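Local structure of putative ABC-transporter ATP-binding protein (Alicyclobacillus acidocaldarius, 1Z47) at residues V44-P49 with R215-H220; G53-L58 with L168-F173; Y96-H101 with R141-L146; Y105-F110 with L156-A161. The protein probably binds and hydrolyses ATP as the nucleotide-binding subunit of an ABC transporter thought to import sulfate. All coordinates share one frame; numbering follows the deposited sequence.

Contact 1. Residues V44-P49 with R215-H220; sequences VGLLGP and RVLVLH
Leu46 and Leu217 lie side by side across two neighbouring parallel strands and point the same way, with Leu46 CD2 3.6 Å from Leu217 CD2. Leu217 has CG anti to the backbone N (chi1 -170°), whereas Leu46 has it anti to the carbonyl carbon (chi1 -57°), which turns its CD2 branch over toward strand 215-220. Val44 shares this face, and Val44 CG1 lies 3.7 Å from Arg215 O. Helix 54-62 covers Leu46 through Ile57 and Leu58, while Val224 and Phe227 of the next strand meet Leu217. On the other face Leu47 and Val216 cross obliquely: Val216 CG1 sits 3.7 Å from Leu47 CB. Phe245 packs against Leu47 there, and Phe241 against Val218.

Backbone bonds zip the strands together in parallel register. Leu217 N reaches Gly45 O at 2.9 Å, nearly along the C=O axis, and Leu219 N reaches Leu47 O at 2.8 Å. Gly45 N to Arg215 O is longer, at 3.3 Å. The guanidinium of Arg215 turns to Glu42, its salt-bridge partner.

Past the strand end the chain enters the probable P-loop (Walker A). Gly48 passes so close to Leu219 O that a side chain at this glycine would collide with it, and Pro49 CD follows at 3.4 Å from the same oxygen. Leu219 O is buried with no polar partner in the model, faced by Gly48 and Pro49. Otherwise aliphatic side chains meet on both faces of the sheet, and the last strand bond, Leu219 N to Leu47 O, comes just before that loop.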
loop_
_atom_site.group_PDB
_atom_site.type_symbol
_atom_site.label_atom_id
_atom_site.label_comp_id
_atom_site.label_asym_id
_atom_site.label_seq_id
_atom_site.Cartn_x
_atom_site.Cartn_y
_atom_site.Cartn_z
ATOM N N VAL B 44 -4.160 -7.989 17.404
ATOM C CA VAL B 44 -4.355 -8.972 16.324
ATOM C C VAL B 44 -4.920 -8.380 15.039
ATOM O O VAL B 44 -5.870 -7.598 15.079
ATOM C CB VAL B 44 -5.301 -10.110 16.767
ATOM C CG1 VAL B 44 -5.749 -10.953 15.547
ATOM C CG2 VAL B 44 -4.593 -10.989 17.811
ATOM N N GLY B 45 -4.337 -8.772 13.908
ATOM C CA GLY B 45 -4.829 -8.309 12.624
ATOM C C GLY B 45 -5.682 -9.395 11.967
ATOM O O GLY B 45 -5.268 -10.554 11.860
ATOM N N LEU B 46 -6.887 -9.036 11.562
ATOM C CA LEU B 46 -7.743 -9.984 10.884
ATOM C C LEU B 46 -7.443 -9.687 9.400
ATOM O O LEU B 46 -7.905 -8.687 8.830
ATOM C CB LEU B 46 -9.208 -9.739 11.221
ATOM C CG LEU B 46 -9.654 -9.751 12.700
ATOM C CD1 LEU B 46 -11.119 -9.417 12.761
ATOM C CD2 LEU B 46 -9.423 -11.125 13.327
ATOM N N LEU B 47 -6.652 -10.565 8.798
ATOM C CA LEU B 47 -6.238 -10.408 7.402
ATOM C C LEU B 47 -6.925 -11.361 6.422
ATOM O O LEU B 47 -6.838 -12.586 6.571
ATOM C CB LEU B 47 -4.719 -10.590 7.331
ATOM C CG LEU B 47 -4.050 -10.699 5.959
ATOM C CD1 LEU B 47 -4.288 -9.418 5.143
ATOM C CD2 LEU B 47 -2.554 -10.929 6.153
ATOM N N GLY B 48 -7.583 -10.796 5.415
ATOM C CA GLY B 48 -8.248 -11.604 4.410
ATOM C C GLY B 48 -8.834 -10.807 3.244
ATOM O O GLY B 48 -8.903 -9.571 3.286
ATOM N N PRO B 49 -9.267 -11.493 2.181
ATOM C CA PRO B 49 -9.857 -10.825 1.005
ATOM C C PRO B 49 -11.186 -10.190 1.412
ATOM O O PRO B 49 -11.763 -10.535 2.443
ATOM C CB PRO B 49 -10.111 -11.976 0.033
ATOM C CG PRO B 49 -9.079 -12.991 0.402
ATOM C CD PRO B 49 -9.054 -12.929 1.934
ATOM N N ARG B 215 0.149 -11.096 16.210
ATOM C CA ARG B 215 -0.221 -12.310 15.474
ATOM C C ARG B 215 -1.297 -11.976 14.441
ATOM O O ARG B 215 -2.128 -11.079 14.625
ATOM C CB ARG B 215 -0.729 -13.435 16.392
ATOM C CG ARG B 215 0.394 -14.129 17.183
ATOM C CD ARG B 215 -0.120 -15.374 17.859
ATOM N NE ARG B 215 -1.175 -15.057 18.812
ATOM C CZ ARG B 215 -2.056 -15.932 19.267
ATOM N NH1 ARG B 215 -2.015 -17.197 18.841
ATOM N NH2 ARG B 215 -2.964 -15.548 20.154
ATOM N N VAL B 216 -1.289 -12.738 13.362
ATOM C CA VAL B 216 -2.210 -12.519 12.258
ATOM C C VAL B 216 -3.167 -13.683 12.072
ATOM O O VAL B 216 -2.741 -14.847 12.047
ATOM C CB VAL B 216 -1.401 -12.338 10.955
ATOM C CG1 VAL B 216 -2.327 -12.043 9.770
ATOM C CG2 VAL B 216 -0.384 -11.220 11.150
ATOM N N LEU B 217 -4.451 -13.359 11.957
ATOM C CA LEU B 217 -5.478 -14.342 11.710
ATOM C C LEU B 217 -5.834 -14.253 10.202
ATOM O O LEU B 217 -6.523 -13.328 9.764
ATOM C CB LEU B 217 -6.713 -14.049 12.559
ATOM C CG LEU B 217 -7.738 -15.176 12.518
ATOM C CD1 LEU B 217 -7.244 -16.309 13.411
ATOM C CD2 LEU B 217 -9.084 -14.692 12.998
ATOM N N VAL B 218 -5.346 -15.204 9.416
ATOM C CA VAL B 218 -5.629 -15.205 7.984
ATOM C C VAL B 218 -6.978 -15.884 7.717
ATOM O O VAL B 218 -7.221 -17.045 8.095
ATOM C CB VAL B 218 -4.494 -15.917 7.209
ATOM C CG1 VAL B 218 -4.585 -15.614 5.705
ATOM C CG2 VAL B 218 -3.156 -15.494 7.766
ATOM N N LEU B 219 -7.873 -15.135 7.082
ATOM C CA LEU B 219 -9.192 -15.619 6.766
ATOM C C LEU B 219 -9.340 -15.864 5.269
ATOM O O LEU B 219 -8.783 -15.140 4.437
ATOM C CB LEU B 219 -10.246 -14.598 7.203
ATOM C CG LEU B 219 -10.520 -14.490 8.703
ATOM C CD1 LEU B 219 -11.122 -15.803 9.214
ATOM C CD2 LEU B 219 -9.224 -14.176 9.427
ATOM N N HIS B 220 -10.107 -16.887 4.941
ATOM C CA HIS B 220 -10.367 -17.218 3.545
ATOM C C HIS B 220 -11.686 -17.985 3.477
ATOM O O HIS B 220 -11.863 -19.019 4.126
ATOM C CB HIS B 220 -9.231 -18.068 2.985
ATOM C CG HIS B 220 -9.343 -18.344 1.517
ATOM N ND1 HIS B 220 -9.305 -19.621 0.995
ATOM C CD2 HIS B 220 -9.439 -17.508 0.458
ATOM C CE1 HIS B 220 -9.368 -19.557 -0.324
ATOM N NE2 HIS B 220 -9.449 -18.287 -0.677
#

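Contact 2. Residues G53-L58 with L168-F173; sequences GKTTIL and LFDEPF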
loop_
_atom_site.group_PDB
_atom_site.type_symbol
_atom_site.label_atom_id
_atom_site.label_comp_id
_atom_site.label_asym_id
_atom_site.label_seq_id
_atom_site.Cartn_x
_atom_site.Cartn_y
_atom_site.Cartn_z
ATOM N N GLY B 53 -14.950 -12.866 5.697
ATOM C CA GLY B 53 -15.405 -13.085 7.059
ATOM C C GLY B 53 -14.669 -12.222 8.089
ATOM O O GLY B 53 -15.071 -12.173 9.266
ATOM N N LYS B 54 -13.608 -11.522 7.673
ATOM C CA LYS B 54 -12.858 -10.693 8.609
ATOM C C LYS B 54 -13.680 -9.565 9.238
ATOM O O LYS B 54 -13.551 -9.288 10.439
ATOM C CB LYS B 54 -11.586 -10.113 7.936
ATOM C CG LYS B 54 -11.814 -9.101 6.779
ATOM C CD LYS B 54 -10.464 -8.811 6.095
ATOM C CE LYS B 54 -10.480 -7.614 5.128
ATOM N NZ LYS B 54 -11.319 -7.855 3.941
ATOM N N THR B 55 -14.521 -8.906 8.456
ATOM C CA THR B 55 -15.318 -7.805 9.004
ATOM C C THR B 55 -16.432 -8.343 9.913
ATOM O O THR B 55 -16.691 -7.797 11.007
ATOM C CB THR B 55 -15.904 -6.940 7.859
ATOM O OG1 THR B 55 -14.818 -6.386 7.106
ATOM C CG2 THR B 55 -16.746 -5.789 8.405
ATOM N N THR B 56 -17.065 -9.427 9.478
ATOM C CA THR B 56 -18.128 -10.043 10.271
ATOM C C THR B 56 -17.562 -10.422 11.637
ATOM O O THR B 56 -18.206 -10.183 12.657
ATOM C CB THR B 56 -18.683 -11.288 9.565
ATOM O OG1 THR B 56 -19.138 -10.904 8.257
ATOM C CG2 THR B 56 -19.872 -11.895 10.367
ATOM N N ILE B 57 -16.351 -10.990 11.658
ATOM C CA ILE B 57 -15.701 -11.375 12.916
ATOM C C ILE B 57 -15.509 -10.141 13.821
ATOM O O ILE B 57 -15.844 -10.176 15.016
ATOM C CB ILE B 57 -14.328 -12.049 12.659
ATOM C CG1 ILE B 57 -14.556 -13.475 12.103
ATOM C CG2 ILE B 57 -13.485 -12.059 13.944
ATOM C CD1 ILE B 57 -13.268 -14.245 11.804
ATOM N N LEU B 58 -14.958 -9.058 13.264
ATOM C CA LEU B 58 -14.767 -7.830 14.040
ATOM C C LEU B 58 -16.123 -7.390 14.619
ATOM O O LEU B 58 -16.219 -7.058 15.808
ATOM C CB LEU B 58 -14.200 -6.705 13.153
ATOM C CG LEU B 58 -13.614 -5.569 13.981
ATOM C CD1 LEU B 58 -12.208 -5.954 14.453
ATOM C CD2 LEU B 58 -13.615 -4.269 13.150
ATOM N N LEU B 168 -11.376 -2.085 18.923
ATOM C CA LEU B 168 -11.645 -2.602 17.575
ATOM C C LEU B 168 -11.490 -1.554 16.460
ATOM O O LEU B 168 -12.125 -0.491 16.500
ATOM C CB LEU B 168 -13.060 -3.167 17.521
ATOM C CG LEU B 168 -13.373 -4.194 18.619
ATOM C CD1 LEU B 168 -14.806 -4.675 18.472
ATOM C CD2 LEU B 168 -12.381 -5.351 18.527
ATOM N N PHE B 169 -10.685 -1.863 15.437
ATOM C CA PHE B 169 -10.491 -0.916 14.323
ATOM C C PHE B 169 -11.069 -1.483 13.031
ATOM O O PHE B 169 -10.686 -2.573 12.621
ATOM C CB PHE B 169 -8.997 -0.637 14.107
ATOM C CG PHE B 169 -8.321 0.009 15.279
ATOM C CD1 PHE B 169 -7.956 -0.741 16.390
ATOM C CD2 PHE B 169 -8.069 1.378 15.280
ATOM C CE1 PHE B 169 -7.350 -0.140 17.489
ATOM C CE2 PHE B 169 -7.465 1.998 16.371
ATOM C CZ PHE B 169 -7.105 1.237 17.479
ATOM N N ASP B 170 -11.999 -0.776 12.398
ATOM C CA ASP B 170 -12.543 -1.267 11.135
ATOM C C ASP B 170 -12.065 -0.398 9.966
ATOM O O ASP B 170 -12.795 0.494 9.522
ATOM C CB ASP B 170 -14.067 -1.277 11.164
ATOM C CG ASP B 170 -14.673 -2.063 10.005
ATOM O OD1 ASP B 170 -15.914 -2.035 9.869
ATOM O OD2 ASP B 170 -13.924 -2.720 9.233
ATOM N N GLU B 171 -10.839 -0.657 9.493
ATOM C CA GLU B 171 -10.234 0.069 8.366
ATOM C C GLU B 171 -10.521 1.565 8.459
ATOM O O GLU B 171 -10.898 2.201 7.469
ATOM C CB GLU B 171 -10.783 -0.462 7.032
ATOM C CG GLU B 171 -12.265 -0.163 6.829
ATOM C CD GLU B 171 -12.767 -0.469 5.427
ATOM O OE1 GLU B 171 -12.254 0.135 4.450
ATOM O OE2 GLU B 171 -13.688 -1.312 5.310
ATOM N N PRO B 172 -10.338 2.151 9.654
ATOM C CA PRO B 172 -10.599 3.584 9.840
ATOM C C PRO B 172 -9.745 4.528 8.983
ATOM O O PRO B 172 -10.076 5.703 8.826
ATOM C CB PRO B 172 -10.347 3.783 11.335
ATOM C CG PRO B 172 -9.241 2.787 11.606
ATOM C CD PRO B 172 -9.743 1.563 10.869
ATOM N N PHE B 173 -8.664 4.005 8.416
ATOM C CA PHE B 173 -7.745 4.823 7.636
ATOM C C PHE B 173 -7.918 4.783 6.115
ATOM O O PHE B 173 -7.095 5.318 5.381
ATOM C CB PHE B 173 -6.308 4.457 8.042
ATOM C CG PHE B 173 -6.073 4.521 9.539
ATOM C CD1 PHE B 173 -5.115 3.712 10.148
ATOM C CD2 PHE B 173 -6.829 5.381 10.342
ATOM C CE1 PHE B 173 -4.915 3.756 11.535
ATOM C CE2 PHE B 173 -6.637 5.432 11.725
ATOM C CZ PHE B 173 -5.681 4.617 12.321
HETATM O O HOH W 1 -14.224 -3.951 6.787
#
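Leu58 and Asp170 both extend CG anti to the backbone N (chi1 -163° and -167°); in Leu58 this carries the methyls out from helix 54-62 to the end of strand 166-170, and in Asp170 it sends the carboxylate toward Thr55. Leu58 CD2 lands 3.4 Å from Phe169 O and 3.6 Å from Asp170 CB. Its sister methyl CD1 slides past Leu168 CD2, which comes from the opposite direction at 4.1 Å. Leu168 CD1 in turn rests 3.8 Å from Leu58 O. Phe93 and Val202, from the strands on the two flanks of 166-170, also touch Leu58.

One turn back, Thr55 has its hydroxyl beside the backbone N (chi1 -61°). That leaves Thr55 CG2 4.1 Å from Asp170 OD1 and directs the hydroxyl to a water. Thr55 OG1 donates to this water at 2.5 Å. The water donates to Asp170 OD2 at 2.8 Å and Glu171 OE2 at 3.1 Å.

Helix 54-62 grows out of the probable P-loop, and the run ending in Asp170 and Glu171 has the sequence of a Walker B motif, so this is probably where Walker A meets Walker B. In ABC ATPases the equivalent threonine and aspartate serve the magnesium site, and the glutamate after them takes part in hydrolysis. Leu58 and Leu168 make the apolar part of the junction; at its Thr55 end one water joins a hydroxyl and two carboxylates, consistent with a place prepared for a hydrated cation.

Contact 3. Residues Y96-H101 with R141-L146; sequences YALFQH and RFPHEL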
loop_
_atom_site.group_PDB
_atom_site.type_symbol
_atom_site.label_atom_id
_atom_site.label_comp_id
_atom_site.label_asym_id
_atom_site.label_seq_id
_atom_site.Cartn_x
_atom_site.Cartn_y
_atom_site.Cartn_z
ATOM N N TYR B 96 -17.835 5.459 11.803
ATOM C CA TYR B 96 -18.016 6.509 12.798
ATOM C C TYR B 96 -17.922 7.918 12.208
ATOM O O TYR B 96 -17.869 8.114 10.989
ATOM C CB TYR B 96 -16.952 6.345 13.890
ATOM C CG TYR B 96 -17.449 6.450 15.315
ATOM C CD1 TYR B 96 -16.731 5.860 16.358
ATOM C CD2 TYR B 96 -18.617 7.150 15.629
ATOM C CE1 TYR B 96 -17.159 5.962 17.675
ATOM C CE2 TYR B 96 -19.052 7.261 16.947
ATOM C CZ TYR B 96 -18.317 6.665 17.963
ATOM O OH TYR B 96 -18.729 6.773 19.269
ATOM N N ALA B 97 -17.903 8.896 13.100
ATOM C CA ALA B 97 -17.803 10.287 12.713
ATOM C C ALA B 97 -17.727 11.087 13.998
ATOM O O ALA B 97 -18.571 10.934 14.883
ATOM C CB ALA B 97 -19.019 10.704 11.908
ATOM N N LEU B 98 -16.697 11.918 14.114
ATOM C CA LEU B 98 -16.550 12.750 15.291
ATOM C C LEU B 98 -17.760 13.677 15.321
ATOM O O LEU B 98 -18.354 13.968 14.280
ATOM C CB LEU B 98 -15.271 13.592 15.208
ATOM C CG LEU B 98 -13.914 12.893 15.089
ATOM C CD1 LEU B 98 -12.808 13.955 15.144
ATOM C CD2 LEU B 98 -13.741 11.882 16.205
ATOM N N PHE B 99 -18.132 14.124 16.513
ATOM C CA PHE B 99 -19.251 15.036 16.659
ATOM C C PHE B 99 -18.733 16.392 16.205
ATOM O O PHE B 99 -18.054 17.107 16.941
ATOM C CB PHE B 99 -19.694 15.043 18.116
ATOM C CG PHE B 99 -20.033 13.668 18.636
ATOM C CD1 PHE B 99 -19.714 13.299 19.938
ATOM C CD2 PHE B 99 -20.661 12.733 17.812
ATOM C CE1 PHE B 99 -20.014 12.016 20.416
ATOM C CE2 PHE B 99 -20.967 11.447 18.276
ATOM C CZ PHE B 99 -20.642 11.090 19.581
ATOM N N GLN B 100 -19.057 16.714 14.961
ATOM C CA GLN B 100 -18.626 17.933 14.295
ATOM C C GLN B 100 -18.897 19.260 14.984
ATOM O O GLN B 100 -18.198 20.242 14.742
ATOM C CB GLN B 100 -19.237 17.966 12.893
ATOM C CG GLN B 100 -18.894 16.734 12.061
ATOM C CD GLN B 100 -17.399 16.563 11.873
ATOM O OE1 GLN B 100 -16.715 17.467 11.386
ATOM N NE2 GLN B 100 -16.883 15.403 12.259
ATOM N N HIS B 101 -19.895 19.295 15.854
ATOM C CA HIS B 101 -20.251 20.543 16.512
ATOM C C HIS B 101 -19.803 20.618 17.966
ATOM O O HIS B 101 -20.224 21.484 18.734
ATOM C CB HIS B 101 -21.754 20.720 16.351
ATOM C CG HIS B 101 -22.233 20.320 14.990
ATOM N ND1 HIS B 101 -23.024 19.211 14.773
ATOM C CD2 HIS B 101 -21.944 20.819 13.764
ATOM C CE1 HIS B 101 -23.198 19.044 13.475
ATOM N NE2 HIS B 101 -22.554 20.007 12.839
ATOM N N ARG B 141 -10.573 23.239 19.600
ATOM C CA ARG B 141 -10.879 23.319 18.169
ATOM C C ARG B 141 -12.017 22.344 17.831
ATOM O O ARG B 141 -12.271 21.388 18.570
ATOM C CB ARG B 141 -9.626 22.949 17.353
ATOM C CG ARG B 141 -8.385 23.873 17.556
ATOM C CD ARG B 141 -8.730 25.322 17.353
ATOM N NE ARG B 141 -7.594 26.192 17.042
ATOM C CZ ARG B 141 -6.952 26.971 17.913
ATOM N NH1 ARG B 141 -7.296 27.003 19.197
ATOM N NH2 ARG B 141 -5.998 27.787 17.469
ATOM N N PHE B 142 -12.713 22.584 16.726
ATOM C CA PHE B 142 -13.772 21.677 16.282
ATOM C C PHE B 142 -13.167 20.763 15.216
ATOM O O PHE B 142 -12.220 21.152 14.547
ATOM C CB PHE B 142 -14.939 22.479 15.704
ATOM C CG PHE B 142 -15.659 23.267 16.732
ATOM C CD1 PHE B 142 -15.216 24.537 17.088
ATOM C CD2 PHE B 142 -16.716 22.694 17.436
ATOM C CE1 PHE B 142 -15.818 25.240 18.152
ATOM C CE2 PHE B 142 -17.331 23.377 18.501
ATOM C CZ PHE B 142 -16.886 24.651 18.862
ATOM N N PRO B 143 -13.717 19.550 15.031
ATOM C CA PRO B 143 -13.210 18.589 14.041
ATOM C C PRO B 143 -12.875 19.150 12.648
ATOM O O PRO B 143 -11.836 18.808 12.084
ATOM C CB PRO B 143 -14.308 17.523 14.011
ATOM C CG PRO B 143 -14.751 17.506 15.468
ATOM C CD PRO B 143 -14.888 19.003 15.736
ATOM N N HIS B 144 -13.721 20.027 12.106
ATOM C CA HIS B 144 -13.467 20.583 10.775
ATOM C C HIS B 144 -12.202 21.448 10.701
ATOM O O HIS B 144 -11.696 21.732 9.613
ATOM C CB HIS B 144 -14.678 21.406 10.287
ATOM C CG HIS B 144 -14.733 22.807 10.835
ATOM N ND1 HIS B 144 -15.402 23.133 11.998
ATOM C CD2 HIS B 144 -14.187 23.963 10.380
ATOM C CE1 HIS B 144 -15.269 24.427 12.235
ATOM N NE2 HIS B 144 -14.538 24.954 11.267
ATOM N N GLU B 145 -11.686 21.858 11.854
ATOM C CA GLU B 145 -10.488 22.699 11.919
ATOM C C GLU B 145 -9.189 21.902 11.896
ATOM O O GLU B 145 -8.097 22.475 11.777
ATOM C CB GLU B 145 -10.522 23.559 13.195
ATOM C CG GLU B 145 -11.687 24.548 13.237
ATOM C CD GLU B 145 -11.581 25.509 14.422
ATOM O OE1 GLU B 145 -11.929 25.110 15.560
ATOM O OE2 GLU B 145 -11.129 26.658 14.219
ATOM N N LEU B 146 -9.322 20.585 11.992
ATOM C CA LEU B 146 -8.193 19.670 12.033
ATOM C C LEU B 146 -7.998 18.886 10.739
ATOM O O LEU B 146 -8.917 18.766 9.938
ATOM C CB LEU B 146 -8.410 18.673 13.166
ATOM C CG LEU B 146 -8.893 19.278 14.481
ATOM C CD1 LEU B 146 -9.047 18.151 15.512
ATOM C CD2 LEU B 146 -7.918 20.338 14.974
HETATM O O HOH W 2 -16.482 20.663 12.584
#
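Gln100 and Pro143 bring their CA atoms to 5.5 Å where two irregular loops meet. The 96-101 chain runs extended through Leu98 and Phe99, then bends at Gln100; the 141-146 chain folds into a short 3-10 turn over 143-145. At the start of that turn Glu145 N bonds Phe142 O, and Glu145 OE1 answers by accepting from Phe142 N at 2.9 Å, so the two residues hold each other.

Pro143 is the wedge. Its CG touches Phe99 O at 3.6 Å and packs at 4.0 Å on Leu98 CB, the two side chains crossing. Gln100 starts out pointing away from the turn, but its chain doubles back at chi2 (-60°) and lays the amide over the proline. Gln100 NE2 then donates to Leu98 O at 2.9 Å from above the carbonyl plane, and Gln100 OE1 sits 3.6 Å from Pro143 CB. A water links Gln100 O, at 2.8 Å, to His144 N and His144 ND1, with a weak bond to Gln100 OE1. Were Gln100 cut back to an alanine, Leu98 O would probably lose its amide donor and Pro143 CB its cover. Farther along, His101 O meets the edge of the Phe142 ring, 3.5 Å from CE2.

Leu146 begins an LSGGQ sequence, the signature of ABC ATPases, so this turn leads straight into it. Leu98 packs on Gln151, Val154 and Ala155 of helix 148-160, while Asn107 and Val104 of helix 104-109 touch Pro143 and Leu146 respectively.

Contact 4. Residues Y105-F110 with L156-A161; sequences YDNVSF and LARALA
Val108 presses against Ala157 where helices 104-109 and 148-160 pack in what is, by sequence and family, the helical subdomain of an ABC ATPase. The short segments run 36° apart with axes 8.0 Å from each other, and the CA atoms of Val108 and Arg158 approach to 4.0 Å. With Val108 CG1 anti to the backbone N (chi1 168°), the CG2 methyl lies beside that nitrogen and bears on Ala157 CB at 3.4 Å, tighter than ordinary van der Waals contact. A glycine in place of Val108 would probably open a gap beside Ala157 and give up the main apolar grip between the helices.

Arg158 leaves its helix alongside Asn107: Arg158 CG passes 3.5 Å from Asn107 O, and the chain bends only farther out, at chi3. The amide and guanidinium planes stand 60° apart, and Asn107 OD1 comes obliquely to Arg158 NH2 at 3.7 Å, too far to bond. Each has its own partner: Asn107 OD1 takes the Phe99 backbone N-H, while the guanidinium makes cation-pi contacts with Tyr96 and Phe99 and a weak bond to Ala97 O.

At the C-terminal ends, Ala161 CB abuts Val108 O at 3.3 Å. Beside it a single water gives one proton to Val108 O at 2.8 Å and the other to Arg158 O at 2.6 Å.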
loop_
_atom_site.group_PDB
_atom_site.type_symbol
_atom_site.label_atom_id
_atom_site.label_comp_id
_atom_site.label_asym_id
_atom_site.label_seq_id
_atom_site.Cartn_x
_atom_site.Cartn_y
_atom_site.Cartn_z
ATOM N N TYR B 105 -12.099 18.503 22.991
ATOM C CA TYR B 105 -12.258 18.159 24.412
ATOM C C TYR B 105 -13.581 17.447 24.687
ATOM O O TYR B 105 -13.638 16.426 25.394
ATOM C CB TYR B 105 -12.205 19.420 25.280
ATOM C CG TYR B 105 -12.369 19.141 26.765
ATOM C CD1 TYR B 105 -11.267 19.142 27.620
ATOM C CD2 TYR B 105 -13.623 18.881 27.313
ATOM C CE1 TYR B 105 -11.409 18.895 28.994
ATOM C CE2 TYR B 105 -13.777 18.631 28.672
ATOM C CZ TYR B 105 -12.663 18.642 29.506
ATOM O OH TYR B 105 -12.810 18.399 30.855
ATOM N N ASP B 106 -14.659 17.991 24.158
ATOM C CA ASP B 106 -15.963 17.397 24.426
ATOM C C ASP B 106 -16.192 16.094 23.690
ATOM O O ASP B 106 -16.899 15.219 24.192
ATOM C CB ASP B 106 -17.071 18.405 24.132
ATOM C CG ASP B 106 -17.116 19.509 25.160
ATOM O OD1 ASP B 106 -16.533 19.322 26.250
ATOM O OD2 ASP B 106 -17.734 20.553 24.897
ATOM N N ASN B 107 -15.588 15.958 22.511
ATOM C CA ASN B 107 -15.711 14.719 21.750
ATOM C C ASN B 107 -15.092 13.593 22.563
ATOM O O ASN B 107 -15.661 12.509 22.673
ATOM C CB ASN B 107 -14.971 14.822 20.421
ATOM C CG ASN B 107 -15.900 15.101 19.264
ATOM O OD1 ASN B 107 -16.560 14.193 18.751
ATOM N ND2 ASN B 107 -15.971 16.363 18.852
ATOM N N VAL B 108 -13.922 13.875 23.138
ATOM C CA VAL B 108 -13.187 12.896 23.938
ATOM C C VAL B 108 -13.772 12.582 25.316
ATOM O O VAL B 108 -13.599 11.472 25.810
ATOM C CB VAL B 108 -11.709 13.331 24.122
ATOM C CG1 VAL B 108 -11.029 12.479 25.183
ATOM C CG2 VAL B 108 -10.968 13.191 22.799
ATOM N N SER B 109 -14.464 13.536 25.936
ATOM C CA SER B 109 -15.021 13.298 27.267
ATOM C C SER B 109 -16.316 12.495 27.197
ATOM O O SER B 109 -16.751 11.913 28.189
ATOM C CB SER B 109 -15.251 14.626 28.010
ATOM O OG SER B 109 -16.333 15.358 27.471
ATOM N N PHE B 110 -16.909 12.458 26.009
ATOM C CA PHE B 110 -18.152 11.727 25.746
ATOM C C PHE B 110 -18.295 10.381 26.487
ATOM O O PHE B 110 -19.296 10.135 27.160
ATOM C CB PHE B 110 -18.275 11.488 24.240
ATOM C CG PHE B 110 -19.644 11.049 23.802
ATOM C CD1 PHE B 110 -20.689 11.970 23.711
ATOM C CD2 PHE B 110 -19.893 9.716 23.484
ATOM C CE1 PHE B 110 -21.965 11.567 23.308
ATOM C CE2 PHE B 110 -21.167 9.305 23.082
ATOM C CZ PHE B 110 -22.203 10.233 22.993
ATOM N N LEU B 156 -9.554 8.022 18.297
ATOM C CA LEU B 156 -8.933 7.017 19.154
ATOM C C LEU B 156 -9.024 7.474 20.621
ATOM O O LEU B 156 -9.221 6.649 21.526
ATOM C CB LEU B 156 -7.468 6.782 18.751
ATOM C CG LEU B 156 -6.645 5.785 19.582
ATOM C CD1 LEU B 156 -7.335 4.420 19.617
ATOM C CD2 LEU B 156 -5.245 5.651 18.979
ATOM N N ALA B 157 -8.913 8.782 20.864
ATOM C CA ALA B 157 -9.006 9.298 22.240
ATOM C C ALA B 157 -10.418 9.072 22.825
ATOM O O ALA B 157 -10.563 8.639 23.978
ATOM C CB ALA B 157 -8.630 10.799 22.272
ATOM N N ARG B 158 -11.444 9.369 22.027
ATOM C CA ARG B 158 -12.849 9.178 22.415
ATOM C C ARG B 158 -13.115 7.721 22.759
ATOM O O ARG B 158 -13.742 7.421 23.767
ATOM C CB ARG B 158 -13.796 9.577 21.269
ATOM C CG ARG B 158 -15.269 9.249 21.504
ATOM C CD ARG B 158 -16.171 9.844 20.417
ATOM N NE ARG B 158 -15.868 9.292 19.094
ATOM C CZ ARG B 158 -16.441 9.677 17.953
ATOM N NH1 ARG B 158 -16.088 9.103 16.806
ATOM N NH2 ARG B 158 -17.358 10.639 17.943
ATOM N N ALA B 159 -12.642 6.818 21.907
ATOM C CA ALA B 159 -12.840 5.386 22.123
ATOM C C ALA B 159 -12.168 4.908 23.401
ATOM O O ALA B 159 -12.716 4.066 24.104
ATOM C CB ALA B 159 -12.299 4.576 20.915
ATOM N N LEU B 160 -10.995 5.460 23.708
ATOM C CA LEU B 160 -10.238 5.053 24.883
ATOM C C LEU B 160 -10.631 5.658 26.215
ATOM O O LEU B 160 -10.356 5.074 27.271
ATOM C CB LEU B 160 -8.761 5.341 24.664
ATOM C CG LEU B 160 -8.077 4.422 23.654
ATOM C CD1 LEU B 160 -6.643 4.896 23.432
ATOM C CD2 LEU B 160 -8.120 2.982 24.176
ATOM N N ALA B 161 -11.252 6.830 26.171
ATOM C CA ALA B 161 -11.642 7.527 27.394
ATOM C C ALA B 161 -12.165 6.627 28.521
ATOM O O ALA B 161 -11.624 6.654 29.634
ATOM C CB ALA B 161 -12.667 8.619 27.069
HETATM O O HOH W 3 -15.094 9.167 25.231
#

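How the contacts relate
Contacts 1 and 2 lie at the probable nucleotide site of the ATPase core. Their centres are 10 Å apart, and Lys54 folds back from 53-58 so that Lys54 NZ lies 3.1 Å from Pro49 O, across the probable P-loop. Contacts 3 and 4, centres 12 Å apart, build the helical side: their segments alternate along the chain, and the rings of Phe99 and Phe110 meet edge-to-face, Phe99 CE1 3.4 Å from Phe110 CD1. Between the halves, Phe169 CZ of contact 2 meets Leu156 CD1 of contact 4 at 3.8 Å, joining the probable Walker B strand to the helix that begins within the signature-like sequence. Contact 3 stays about 7 Å from contact 2 and about 16 Å from contact 1, nearest atoms.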